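Local coordinates for uncharacterized protein (Bombyx mori, PDB 5AZ1), which probably reduces aldehydes or ketones with NADPH, as a TIM-barrel enzyme of the aldo/keto reductase family, at residues H73-E78 against T102-Q107; D114-L119 against L164-T169; M136-S141 against N323-V328. All blocks are in the same frame, centred on the assembly; numbering follows the deposited sequence.

Contact 1 (H73-E78 against T102-Q107); sequences HFYRVE and TTKVWQ. With NDP (NADPH dihydro-nicotinamide-adenine-dinucleotide phosphate), chain J.
Lys104 NZ is gripped from several directions: it donates to Tyr75 OH at 3.0 Å, forms a salt bridge with Asp70 and makes a weak bond to Gln197. The lysine runs extended as far as CE, and its last torsion (chi4 108°) turns the amine toward the phenol. The same hydroxyl, Tyr75 OH, lies 3.0 Å from C2N of the NADPH nicotinamide, while Tyr75 CE2 passes near the ribose.

Farther from the cofactor, Thr103 OG1 donates to Glu78 OE2 at 2.7 Å, meeting the oxygen almost in line with its C-O bond. Ser122 also bonds this carboxylate oxygen and Arg125 pairs with the other, so both ends of the buried group are held. Between the backbones, His73 N reaches Lys104 O through a weak bond. A water joins the imidazole of His73, at ND1, to the backbone N of Trp106.

The other half of the contact is aromatic. Phe74 and Trp106 form an offset stack, the phenyl and six-membered ring centroids 3.8 Å apart and the planes within 4°. Both CG atoms stand anti to their own backbone N (chi1 -176° for Phe74), which brings the two rings face to face. Arg76 NH1 lies over the rim of the opposite phenyl face while donating to Phe74 O at 2.9 Å, and Gln107 NE2 sits over the other side of the indole. Cutting Trp106 back to an alanine is likely to open a gap beside Phe74 and strip one phenyl face of its stacking partner.

The hydroxyl, amine and carboxylate of Tyr75, Lys104 and Asp70 beside the nicotinamide are consistent with the catalytic Asp-Tyr-Lys-His tetrad of aldo/keto reductases, in which the tyrosine serves as proton donor.

Contact 2 (D114-L119 against L164-T169); sequences DVEVSL and LKKGLT
Lys166 faces Glu116 across the gap between the end of helix 153-165 and the outer side of helix 112-126. Its extended chain carries NZ to 4.5 Å from Glu116 CG, but the opposite charges stay apart, with NZ and Glu116 OE2 separated by 4.9 Å. A water links the two, its bond to the amine weak. Each charge has a firmer partner nearby in its own part of the chain: Lys166 forms a salt bridge with Glu162, and Glu116 one with Arg120. The pair is therefore at most a water-mediated, electrostatic addition at the solvent-facing side.

Gly167 follows, the first residue to leave helical geometry. Its positive phi (85°) and the two bonds back into the last turn, among them Gly167 N to Leu164 O at 3.0 Å, make a Schellman motif. At these backbone angles a side chain would collide with the carbonyl oxygen of Lys166, which accounts for a glycine here.

Leu168, next in line, turns back toward helix 112-126 and makes the main apolar contact. Its CB meets Leu119 CD2 at 3.5 Å, the two side chains crossing at a slant. The CG of Leu119 stands anti to its backbone N (chi1 171°), which sends the isobutyl group across to the loop. Leu168 CD1 also lies 4.2 Å from Glu116 CG, using the aliphatic part of the glutamate one turn earlier as a wall. Thr169 finishes the contact more loosely, its CB 4.4 Å from Leu119 CD2 and its hydroxyl bonded to Ala171 O.

Around this patch, Leu119 also packs on Val163 of helix 153-165 and on Val134 of strand 133-136; Thr169 touches Val134 as well, and Leu168 reaches Leu123, so the turn ending helix 153-165 packs against helix 112-126, with strand 133-136 on the inner side.

Contact 3 (M136-S141 against N323-V328); sequences MHWPMS and NYPFDV. With NDP (NADPH dihydro-nicotinamide-adenine-dinucleotide phosphate), chain J.
The loop after strand 133-136 of the TIM barrel meets the C-terminal part of the chain beside the NADPH nicotinamide, where aldo/keto reductases form their substrate pocket. Trp138 links the two sides. With its CG anti to the carbonyl carbon (chi1 -70°), the indole reaches from the carboxamide, NE1 lying 3.8 Å from NADPH O7N, to Phe326, where Trp138 CZ3 meets Phe326 CZ at 3.6 Å. Those rings are inclined at 71°. Pro325 CG comes to the indole edge, near its plane, and also leans over one face of Phe326, so the proline touches both rings, which also touch each other. An acetate ion lies beside Phe326, consistent with a pocket here.

Farther along the loop, Pro139 CG rests 3.4 Å from Asn323 O, an oxygen that Gln181 bonds; Asn323 CB in turn packs on Pro139 O. The two segments meet by van der Waals packing. His137, placed as the tetrad histidine would be, holds its ring edge to the carboxamide, NE2 standing 3.5 Å from NADPH O7N. Met140 bends at its second and third torsions, which carries SD across to Pro325, 3.8 Å from its CD.

Contacts 1 and 3 meet the NADPH nicotinamide from the same side of its ring plane, their centres 16 Å apart, Tyr75 of contact 1 at the ring and His137 and Trp138 of contact 3 at its carboxamide. They are joined directly: Val105 O and His137 N, 3.1 Å apart, probably hydrogen-bond where strand 100-105 ends beside the residue after strand 133-136, and the Trp106 indole meets His137 edge-to-face. Contact 2 lies farther out, on the helical layer, its centre 13 Å from that of contact 1. Val105 CG1 packs on Ser118 CB at 3.9 Å, where helix 112-126 covers strand 100-105. Contacts 2 and 3 do not touch, their nearest atoms being about 7 Å apart.

Contact 1 (H73-E78 against T102-Q107)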
loop_
_atom_site.group_PDB
_atom_site.type_symbol
_atom_site.label_atom_id
_atom_site.label_comp_id
_atom_site.label_asym_id
_atom_site.label_seq_id
_atom_site.Cartn_x
_atom_site.Cartn_y
_atom_site.Cartn_z
ATOM N N HIS A 73 7.532 4.456 -7.930
ATOM C CA HIS A 73 8.841 4.608 -8.524
ATOM C C HIS A 73 9.814 3.514 -8.068
ATOM O O HIS A 73 10.393 2.780 -8.887
ATOM C CB HIS A 73 9.379 5.965 -8.207
ATOM C CG HIS A 73 10.709 6.214 -8.790
ATOM N ND1 HIS A 73 11.528 7.230 -8.345
ATOM C CD2 HIS A 73 11.398 5.568 -9.769
ATOM C CE1 HIS A 73 12.654 7.209 -9.034
ATOM N NE2 HIS A 73 12.622 6.172 -9.862
ATOM N N PHE A 74 9.883 3.323 -6.754
ATOM C CA PHE A 74 10.785 2.361 -6.184
ATOM C C PHE A 74 10.531 0.953 -6.659
ATOM O O PHE A 74 11.378 0.127 -6.505
ATOM C CB PHE A 74 10.677 2.410 -4.652
ATOM C CG PHE A 74 11.645 1.505 -3.945
ATOM C CD1 PHE A 74 12.999 1.818 -3.922
ATOM C CD2 PHE A 74 11.205 0.334 -3.277
ATOM C CE1 PHE A 74 13.917 0.990 -3.253
ATOM C CE2 PHE A 74 12.127 -0.496 -2.608
ATOM C CZ PHE A 74 13.487 -0.164 -2.604
ATOM N N TYR A 75 9.365 0.628 -7.199
ATOM C CA TYR A 75 9.118 -0.774 -7.527
ATOM C C TYR A 75 9.656 -1.213 -8.886
ATOM O O TYR A 75 9.517 -2.382 -9.236
ATOM C CB TYR A 75 7.644 -1.125 -7.387
ATOM C CG TYR A 75 6.998 -0.853 -6.009
ATOM C CD1 TYR A 75 7.747 -0.644 -4.851
ATOM C CD2 TYR A 75 5.610 -0.869 -5.885
ATOM C CE1 TYR A 75 7.143 -0.428 -3.622
ATOM C CE2 TYR A 75 4.989 -0.615 -4.681
ATOM C CZ TYR A 75 5.745 -0.360 -3.548
ATOM O OH TYR A 75 5.081 -0.114 -2.370
ATOM N N ARG A 76 10.225 -0.286 -9.645
ATOM C CA ARG A 76 10.914 -0.578 -10.877
ATOM C C ARG A 76 10.029 -0.904 -12.046
ATOM O O ARG A 76 10.482 -0.776 -13.128
ATOM C CB ARG A 76 11.916 -1.735 -10.746
ATOM C CG ARG A 76 13.264 -1.373 -10.157
ATOM C CD ARG A 76 13.258 -1.382 -8.666
ATOM N NE ARG A 76 14.596 -1.597 -8.112
ATOM C CZ ARG A 76 14.952 -1.322 -6.851
ATOM N NH1 ARG A 76 14.087 -0.791 -5.969
ATOM N NH2 ARG A 76 16.199 -1.568 -6.457
ATOM N N VAL A 77 8.779 -1.292 -11.845
ATOM C CA VAL A 77 7.967 -1.872 -12.890
ATOM C C VAL A 77 6.892 -0.928 -13.469
ATOM O O VAL A 77 5.946 -1.399 -14.134
ATOM C CB VAL A 77 7.296 -3.199 -12.391
ATOM C CG1 VAL A 77 8.395 -4.241 -12.083
ATOM C CG2 VAL A 77 6.434 -2.994 -11.125
ATOM N N GLU A 78 7.001 0.384 -13.255
ATOM C CA GLU A 78 5.948 1.319 -13.785
ATOM C C GLU A 78 5.803 1.194 -15.298
ATOM O O GLU A 78 4.627 1.097 -15.845
ATOM C CB GLU A 78 6.240 2.777 -13.390
ATOM C CG GLU A 78 6.070 3.036 -11.891
ATOM C CD GLU A 78 6.651 4.359 -11.438
ATOM O OE1 GLU A 78 7.823 4.653 -11.790
ATOM O OE2 GLU A 78 5.918 5.155 -10.761
ATOM N N THR A 102 -2.213 4.170 -8.306
ATOM C CA THR A 102 -1.411 4.877 -7.319
ATOM C C THR A 102 0.071 4.752 -7.615
ATOM O O THR A 102 0.527 3.654 -7.901
ATOM C CB THR A 102 -1.625 4.234 -5.942
ATOM O OG1 THR A 102 -2.983 4.381 -5.541
ATOM C CG2 THR A 102 -0.707 4.888 -4.900
ATOM N N THR A 103 0.835 5.832 -7.471
ATOM C CA THR A 103 2.268 5.694 -7.411
ATOM C C THR A 103 2.810 6.546 -6.231
ATOM O O THR A 103 2.049 7.067 -5.442
ATOM C CB THR A 103 2.942 6.016 -8.753
ATOM O OG1 THR A 103 4.334 5.701 -8.683
ATOM C CG2 THR A 103 2.830 7.447 -9.108
ATOM N N LYS A 104 4.126 6.606 -6.086
ATOM C CA LYS A 104 4.739 7.085 -4.881
ATOM C C LYS A 104 6.106 7.673 -5.147
ATOM O O LYS A 104 6.803 7.237 -6.074
ATOM C CB LYS A 104 4.860 5.962 -3.824
ATOM C CG LYS A 104 3.612 5.129 -3.612
ATOM C CD LYS A 104 3.967 4.027 -2.610
ATOM C CE LYS A 104 2.818 3.142 -2.258
ATOM N NZ LYS A 104 2.811 1.777 -2.766
ATOM N N VAL A 105 6.441 8.688 -4.355
ATOM C CA VAL A 105 7.652 9.474 -4.496
ATOM C C VAL A 105 8.569 9.018 -3.361
ATOM O O VAL A 105 8.171 9.048 -2.163
ATOM C CB VAL A 105 7.322 10.947 -4.296
ATOM C CG1 VAL A 105 8.591 11.838 -4.237
ATOM C CG2 VAL A 105 6.383 11.408 -5.379
ATOM N N TRP A 106 9.805 8.683 -3.704
ATOM C CA TRP A 106 10.759 8.161 -2.775
ATOM C C TRP A 106 11.534 9.243 -2.030
ATOM O O TRP A 106 11.357 10.477 -2.246
ATOM C CB TRP A 106 11.655 7.180 -3.558
ATOM C CG TRP A 106 12.512 6.195 -2.785
ATOM C CD1 TRP A 106 13.877 6.207 -2.719
ATOM C CD2 TRP A 106 12.099 5.031 -2.087
ATOM N NE1 TRP A 106 14.335 5.146 -2.006
ATOM C CE2 TRP A 106 13.275 4.396 -1.605
ATOM C CE3 TRP A 106 10.867 4.461 -1.810
ATOM C CZ2 TRP A 106 13.241 3.221 -0.863
ATOM C CZ3 TRP A 106 10.811 3.297 -1.088
ATOM C CH2 TRP A 106 11.988 2.681 -0.600
ATOM N N GLN A 107 12.445 8.783 -1.153
ATOM C CA GLN A 107 13.083 9.637 -0.109
ATOM C C GLN A 107 14.060 10.627 -0.608
ATOM O O GLN A 107 14.318 11.634 0.071
ATOM C CB GLN A 107 13.770 8.744 0.944
ATOM C CG GLN A 107 12.798 8.036 1.859
ATOM C CD GLN A 107 12.005 6.904 1.244
ATOM O OE1 GLN A 107 10.887 7.103 0.749
ATOM N NE2 GLN A 107 12.514 5.708 1.348
HETATM P PA NDP J . 1.470 -9.387 1.182
HETATM O O1A NDP J . 1.003 -9.410 2.641
HETATM O O2A NDP J . 0.570 -8.956 0.076
HETATM O O5B NDP J . 1.833 -10.953 0.863
HETATM C C5B NDP J . 2.575 -11.343 -0.280
HETATM C C4B NDP J . 2.717 -12.862 -0.306
HETATM O O4B NDP J . 1.457 -13.516 -0.085
HETATM C C3B NDP J . 3.268 -13.364 -1.658
HETATM O O3B NDP J . 4.475 -14.079 -1.433
HETATM C C2B NDP J . 2.134 -14.204 -2.253
HETATM O O2B NDP J . 2.547 -15.328 -3.037
HETATM C C1B NDP J . 1.311 -14.586 -1.035
HETATM N N9A NDP J . -0.127 -14.660 -1.264
HETATM C C8A NDP J . -0.913 -13.697 -1.796
HETATM N N7A NDP J . -2.202 -14.082 -1.813
HETATM C C5A NDP J . -2.241 -15.298 -1.237
HETATM C C6A NDP J . -3.305 -16.257 -0.947
HETATM N N6A NDP J . -4.581 -15.905 -1.290
HETATM N N1A NDP J . -2.929 -17.443 -0.355
HETATM C C2A NDP J . -1.641 -17.742 -0.039
HETATM N N3A NDP J . -0.616 -16.899 -0.269
HETATM C C4A NDP J . -0.871 -15.687 -0.859
HETATM O O3 NDP J . 2.922 -8.711 1.151
HETATM P PN NDP J . 3.355 -7.369 0.398
HETATM O O1N NDP J . 4.125 -6.586 1.416
HETATM O O2N NDP J . 3.991 -7.705 -0.945
HETATM O O5D NDP J . 1.899 -6.726 0.022
HETATM C C5D NDP J . 1.732 -5.372 -0.089
HETATM C C4D NDP J . 1.845 -4.615 -1.398
HETATM O O4D NDP J . 1.698 -3.295 -0.814
HETATM C C3D NDP J . 3.110 -4.469 -2.246
HETATM O O3D NDP J . 3.004 -5.185 -3.454
HETATM C C2D NDP J . 3.122 -2.971 -2.540
HETATM O O2D NDP J . 2.155 -2.687 -3.578
HETATM C C1D NDP J . 2.717 -2.379 -1.181
HETATM N N1N NDP J . 3.783 -2.146 -0.097
HETATM C C2N NDP J . 3.963 -0.853 0.310
HETATM C C3N NDP J . 4.913 -0.445 1.264
HETATM C C7N NDP J . 5.024 1.017 1.656
HETATM O O7N NDP J . 6.049 1.336 2.269
HETATM N N7N NDP J . 4.052 1.935 1.328
HETATM C C4N NDP J . 5.864 -1.471 1.878
HETATM C C5N NDP J . 5.580 -2.841 1.409
HETATM C C6N NDP J . 4.579 -3.109 0.477
HETATM P P2B NDP J . 2.686 -15.298 -4.657
HETATM O O1X NDP J . 3.115 -13.887 -5.109
HETATM O O2X NDP J . 3.873 -16.208 -4.841
HETATM O O3X NDP J . 1.289 -15.689 -5.057
HETATM O O HOH W 1 10.614 8.866 -6.261
HETATM O O HOH W 2 8.778 5.172 -4.593
#

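Contact 2 (D114-L119 against L164-T169)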
loop_
_atom_site.group_PDB
_atom_site.type_symbol
_atom_site.label_atom_id
_atom_site.label_comp_id
_atom_site.label_asym_id
_atom_site.label_seq_id
_atom_site.Cartn_x
_atom_site.Cartn_y
_atom_site.Cartn_z
ATOM N N ASP A 114 10.930 18.904 -6.141
ATOM C CA ASP A 114 11.194 17.598 -6.696
ATOM C C ASP A 114 10.016 16.664 -6.829
ATOM O O ASP A 114 10.147 15.628 -7.483
ATOM C CB ASP A 114 12.252 16.914 -5.871
ATOM C CG ASP A 114 13.696 17.500 -6.146
ATOM O OD1 ASP A 114 14.078 17.868 -7.287
ATOM O OD2 ASP A 114 14.428 17.570 -5.184
ATOM N N VAL A 115 8.904 16.949 -6.145
ATOM C CA VAL A 115 7.747 16.028 -6.181
ATOM C C VAL A 115 7.247 15.997 -7.634
ATOM O O VAL A 115 7.055 14.945 -8.169
ATOM C CB VAL A 115 6.663 16.499 -5.223
ATOM C CG1 VAL A 115 5.408 15.658 -5.326
ATOM C CG2 VAL A 115 7.205 16.458 -3.769
ATOM N N GLU A 116 7.153 17.153 -8.257
ATOM C CA GLU A 116 6.720 17.323 -9.665
ATOM C C GLU A 116 7.634 16.527 -10.629
ATOM O O GLU A 116 7.147 15.829 -11.524
ATOM C CB GLU A 116 6.620 18.827 -9.994
ATOM C CG GLU A 116 6.132 19.203 -11.387
ATOM C CD GLU A 116 7.238 19.356 -12.503
ATOM O OE1 GLU A 116 8.433 19.112 -12.230
ATOM O OE2 GLU A 116 6.885 19.702 -13.672
ATOM N N VAL A 117 8.942 16.555 -10.377
ATOM C CA VAL A 117 9.914 15.857 -11.251
ATOM C C VAL A 117 9.681 14.371 -11.020
ATOM O O VAL A 117 9.444 13.659 -11.979
ATOM C CB VAL A 117 11.382 16.231 -10.944
ATOM C CG1 VAL A 117 12.363 15.556 -11.898
ATOM C CG2 VAL A 117 11.599 17.723 -11.051
ATOM N N SER A 118 9.657 13.906 -9.759
ATOM C CA SER A 118 9.518 12.490 -9.538
ATOM C C SER A 118 8.185 11.974 -10.182
ATOM O O SER A 118 8.150 10.915 -10.779
ATOM C CB SER A 118 9.563 12.103 -8.029
ATOM O OG SER A 118 9.396 10.644 -7.903
ATOM N N LEU A 119 7.088 12.727 -10.005
ATOM C CA LEU A 119 5.781 12.252 -10.408
ATOM C C LEU A 119 5.639 12.342 -11.932
ATOM O O LEU A 119 5.137 11.402 -12.533
ATOM C CB LEU A 119 4.664 13.085 -9.729
ATOM C CG LEU A 119 3.220 12.838 -10.240
ATOM C CD1 LEU A 119 2.871 11.419 -10.057
ATOM C CD2 LEU A 119 2.239 13.726 -9.527
ATOM N N LEU A 164 -1.023 18.416 -7.291
ATOM C CA LEU A 164 -2.479 18.335 -7.251
ATOM C C LEU A 164 -3.107 19.460 -8.003
ATOM O O LEU A 164 -3.929 19.235 -8.885
ATOM C CB LEU A 164 -2.979 18.295 -5.819
ATOM C CG LEU A 164 -4.496 18.020 -5.601
ATOM C CD1 LEU A 164 -4.816 16.606 -6.084
ATOM C CD2 LEU A 164 -4.842 18.132 -4.117
ATOM N N LYS A 165 -2.679 20.679 -7.726
ATOM C CA LYS A 165 -3.182 21.838 -8.444
ATOM C C LYS A 165 -2.848 21.802 -9.956
ATOM O O LYS A 165 -3.564 22.394 -10.781
ATOM C CB LYS A 165 -2.593 23.096 -7.805
ATOM C CG LYS A 165 -2.890 24.416 -8.534
ATOM C CD LYS A 165 -4.381 24.720 -8.629
ATOM C CE LYS A 165 -4.542 25.871 -9.636
ATOM N NZ LYS A 165 -5.858 26.500 -9.596
ATOM N N LYS A 166 -1.746 21.157 -10.309
ATOM C CA LYS A 166 -1.374 20.994 -11.716
ATOM C C LYS A 166 -2.095 19.837 -12.408
ATOM O O LYS A 166 -1.991 19.707 -13.600
ATOM C CB LYS A 166 0.124 20.797 -11.859
ATOM C CG LYS A 166 0.807 22.148 -11.848
ATOM C CD LYS A 166 2.309 22.012 -11.836
ATOM C CE LYS A 166 2.966 23.409 -11.794
ATOM N NZ LYS A 166 4.405 23.322 -11.383
ATOM N N GLY A 167 -2.837 19.012 -11.689
ATOM C CA GLY A 167 -3.705 18.006 -12.361
ATOM C C GLY A 167 -2.895 16.766 -12.669
ATOM O O GLY A 167 -3.335 15.937 -13.416
ATOM N N LEU A 168 -1.724 16.609 -12.031
ATOM C CA LEU A 168 -0.897 15.443 -12.264
ATOM C C LEU A 168 -1.401 14.223 -11.485
ATOM O O LEU A 168 -0.977 13.063 -11.735
ATOM C CB LEU A 168 0.561 15.759 -11.901
ATOM C CG LEU A 168 1.136 16.896 -12.749
ATOM C CD1 LEU A 168 2.534 17.218 -12.287
ATOM C CD2 LEU A 168 1.199 16.582 -14.269
ATOM N N THR A 169 -2.260 14.498 -10.504
ATOM C CA THR A 169 -2.867 13.478 -9.674
ATOM C C THR A 169 -4.242 13.992 -9.284
ATOM O O THR A 169 -4.463 15.207 -9.290
ATOM C CB THR A 169 -2.031 13.171 -8.442
ATOM O OG1 THR A 169 -2.598 12.056 -7.750
ATOM C CG2 THR A 169 -1.931 14.363 -7.542
HETATM O O HOH W 3 5.012 21.299 -14.047
#

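Contact 3 (M136-S141 against N323-V328)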
loop_
_atom_site.group_PDB
_atom_site.type_symbol
_atom_site.label_atom_id
_atom_site.label_comp_id
_atom_site.label_asym_id
_atom_site.label_seq_id
_atom_site.Cartn_x
_atom_site.Cartn_y
_atom_site.Cartn_z
ATOM N N MET A 136 3.543 10.217 -0.561
ATOM C CA MET A 136 4.838 10.339 0.060
ATOM C C MET A 136 5.204 9.003 0.667
ATOM O O MET A 136 4.634 8.572 1.683
ATOM C CB MET A 136 4.841 11.441 1.084
ATOM C CG MET A 136 6.281 11.813 1.499
ATOM S SD MET A 136 6.384 13.009 2.863
ATOM C CE MET A 136 5.167 14.285 2.575
ATOM N N HIS A 137 6.125 8.304 -0.002
ATOM C CA HIS A 137 6.407 6.892 0.283
ATOM C C HIS A 137 6.845 6.684 1.732
ATOM O O HIS A 137 6.370 5.764 2.391
ATOM C CB HIS A 137 7.446 6.329 -0.697
ATOM C CG HIS A 137 7.328 4.860 -0.930
ATOM N ND1 HIS A 137 7.528 4.286 -2.169
ATOM C CD2 HIS A 137 6.996 3.842 -0.096
ATOM C CE1 HIS A 137 7.288 2.983 -2.096
ATOM N NE2 HIS A 137 6.986 2.684 -0.844
ATOM N N TRP A 138 7.719 7.561 2.221
ATOM C CA TRP A 138 8.118 7.560 3.634
ATOM C C TRP A 138 8.304 8.964 4.055
ATOM O O TRP A 138 8.534 9.818 3.199
ATOM C CB TRP A 138 9.440 6.814 3.841
ATOM C CG TRP A 138 9.339 5.358 3.640
ATOM C CD1 TRP A 138 9.379 4.714 2.477
ATOM C CD2 TRP A 138 9.148 4.360 4.644
ATOM N NE1 TRP A 138 9.272 3.342 2.673
ATOM C CE2 TRP A 138 9.103 3.113 4.004
ATOM C CE3 TRP A 138 9.071 4.394 6.043
ATOM C CZ2 TRP A 138 8.947 1.891 4.708
ATOM C CZ3 TRP A 138 8.908 3.177 6.746
ATOM C CH2 TRP A 138 8.816 1.962 6.063
ATOM N N PRO A 139 8.230 9.236 5.388
ATOM C CA PRO A 139 8.373 10.598 5.866
ATOM C C PRO A 139 9.854 11.104 5.938
ATOM O O PRO A 139 10.105 12.322 6.090
ATOM C CB PRO A 139 7.699 10.551 7.262
ATOM C CG PRO A 139 7.693 9.141 7.668
ATOM C CD PRO A 139 7.763 8.314 6.442
ATOM N N MET A 140 10.811 10.205 5.816
ATOM C CA MET A 140 12.238 10.582 5.852
ATOM C C MET A 140 12.669 11.189 4.518
ATOM O O MET A 140 12.185 10.796 3.452
ATOM C CB MET A 140 13.140 9.391 6.176
ATOM C CG MET A 140 12.750 8.621 7.407
ATOM S SD MET A 140 11.572 7.288 7.120
ATOM C CE MET A 140 12.385 6.087 6.067
ATOM N N SER A 141 13.565 12.168 4.625
ATOM C CA SER A 141 14.244 12.761 3.509
ATOM C C SER A 141 15.726 12.314 3.517
ATOM O O SER A 141 16.514 12.797 4.322
ATOM C CB SER A 141 14.169 14.256 3.657
ATOM O OG SER A 141 14.918 14.725 4.769
ATOM N N ASN A 323 12.509 11.715 11.312
ATOM C CA ASN A 323 11.151 11.248 10.858
ATOM C C ASN A 323 10.973 9.775 10.624
ATOM O O ASN A 323 9.889 9.334 10.219
ATOM C CB ASN A 323 10.681 12.082 9.648
ATOM C CG ASN A 323 10.411 13.500 10.032
ATOM O OD1 ASN A 323 10.935 14.478 9.490
ATOM N ND2 ASN A 323 9.563 13.622 10.975
ATOM N N TYR A 324 11.973 8.964 10.950
ATOM C CA TYR A 324 11.733 7.549 11.024
ATOM C C TYR A 324 10.501 7.348 11.912
ATOM O O TYR A 324 10.404 7.966 13.006
ATOM C CB TYR A 324 12.887 6.841 11.633
ATOM C CG TYR A 324 12.683 5.328 11.774
ATOM C CD1 TYR A 324 12.814 4.496 10.701
ATOM C CD2 TYR A 324 12.376 4.753 13.008
ATOM C CE1 TYR A 324 12.650 3.123 10.804
ATOM C CE2 TYR A 324 12.222 3.362 13.146
ATOM C CZ TYR A 324 12.376 2.538 12.057
ATOM O OH TYR A 324 12.217 1.140 12.179
ATOM N N PRO A 325 9.507 6.585 11.395
ATOM C CA PRO A 325 8.176 6.667 12.002
ATOM C C PRO A 325 7.966 5.704 13.135
ATOM O O PRO A 325 7.125 5.955 13.959
ATOM C CB PRO A 325 7.231 6.302 10.829
ATOM C CG PRO A 325 8.070 5.384 9.977
ATOM C CD PRO A 325 9.457 5.982 10.033
ATOM N N PHE A 326 8.684 4.604 13.128
ATOM C CA PHE A 326 8.488 3.526 14.107
ATOM C C PHE A 326 9.385 3.688 15.363
ATOM O O PHE A 326 10.325 4.493 15.378
ATOM C CB PHE A 326 8.754 2.152 13.465
ATOM C CG PHE A 326 8.172 1.973 12.066
ATOM C CD1 PHE A 326 6.889 2.493 11.715
ATOM C CD2 PHE A 326 8.899 1.277 11.086
ATOM C CE1 PHE A 326 6.362 2.314 10.433
ATOM C CE2 PHE A 326 8.374 1.103 9.817
ATOM C CZ PHE A 326 7.094 1.622 9.492
ATOM N N ASP A 327 9.067 2.916 16.403
ATOM C CA ASP A 327 9.837 2.881 17.650
ATOM C C ASP A 327 11.210 2.369 17.394
ATOM O O ASP A 327 11.353 1.367 16.727
ATOM C CB ASP A 327 9.170 1.944 18.689
ATOM C CG ASP A 327 7.925 2.559 19.278
ATOM O OD1 ASP A 327 7.744 3.813 19.220
ATOM O OD2 ASP A 327 7.106 1.781 19.792
ATOM N N VAL A 328 12.193 3.027 17.989
ATOM C CA VAL A 328 13.596 2.738 17.735
ATOM C C VAL A 328 14.056 1.669 18.735
ATOM O O VAL A 328 13.718 1.738 19.910
ATOM C CB VAL A 328 14.400 4.057 17.855
ATOM C CG1 VAL A 328 15.899 3.868 17.613
ATOM C CG2 VAL A 328 13.838 5.107 16.883
HETATM P PA NDP J . 1.470 -9.387 1.182
HETATM O O1A NDP J . 1.003 -9.410 2.641
HETATM O O2A NDP J . 0.570 -8.956 0.076
HETATM O O5B NDP J . 1.833 -10.953 0.863
HETATM C C5B NDP J . 2.575 -11.343 -0.280
HETATM C C4B NDP J . 2.717 -12.862 -0.306
HETATM O O4B NDP J . 1.457 -13.516 -0.085
HETATM C C3B NDP J . 3.268 -13.364 -1.658
HETATM O O3B NDP J . 4.475 -14.079 -1.433
HETATM C C2B NDP J . 2.134 -14.204 -2.253
HETATM O O2B NDP J . 2.547 -15.328 -3.037
HETATM C C1B NDP J . 1.311 -14.586 -1.035
HETATM N N9A NDP J . -0.127 -14.660 -1.264
HETATM C C8A NDP J . -0.913 -13.697 -1.796
HETATM N N7A NDP J . -2.202 -14.082 -1.813
HETATM C C5A NDP J . -2.241 -15.298 -1.237
HETATM C C6A NDP J . -3.305 -16.257 -0.947
HETATM N N6A NDP J . -4.581 -15.905 -1.290
HETATM N N1A NDP J . -2.929 -17.443 -0.355
HETATM C C2A NDP J . -1.641 -17.742 -0.039
HETATM N N3A NDP J . -0.616 -16.899 -0.269
HETATM C C4A NDP J . -0.871 -15.687 -0.859
HETATM O O3 NDP J . 2.922 -8.711 1.151
HETATM P PN NDP J . 3.355 -7.369 0.398
HETATM O O1N NDP J . 4.125 -6.586 1.416
HETATM O O2N NDP J . 3.991 -7.705 -0.945
HETATM O O5D NDP J . 1.899 -6.726 0.022
HETATM C C5D NDP J . 1.732 -5.372 -0.089
HETATM C C4D NDP J . 1.845 -4.615 -1.398
HETATM O O4D NDP J . 1.698 -3.295 -0.814
HETATM C C3D NDP J . 3.110 -4.469 -2.246
HETATM O O3D NDP J . 3.004 -5.185 -3.454
HETATM C C2D NDP J . 3.122 -2.971 -2.540
HETATM O O2D NDP J . 2.155 -2.687 -3.578
HETATM C C1D NDP J . 2.717 -2.379 -1.181
HETATM N N1N NDP J . 3.783 -2.146 -0.097
HETATM C C2N NDP J . 3.963 -0.853 0.310
HETATM C C3N NDP J . 4.913 -0.445 1.264
HETATM C C7N NDP J . 5.024 1.017 1.656
HETATM O O7N NDP J . 6.049 1.336 2.269
HETATM N N7N NDP J . 4.052 1.935 1.328
HETATM C C4N NDP J . 5.864 -1.471 1.878
HETATM C C5N NDP J . 5.580 -2.841 1.409
HETATM C C6N NDP J . 4.579 -3.109 0.477
HETATM P P2B NDP J . 2.686 -15.298 -4.657
HETATM O O1X NDP J . 3.115 -13.887 -5.109
HETATM O O2X NDP J . 3.873 -16.208 -4.841
HETATM O O3X NDP J . 1.289 -15.689 -5.057
#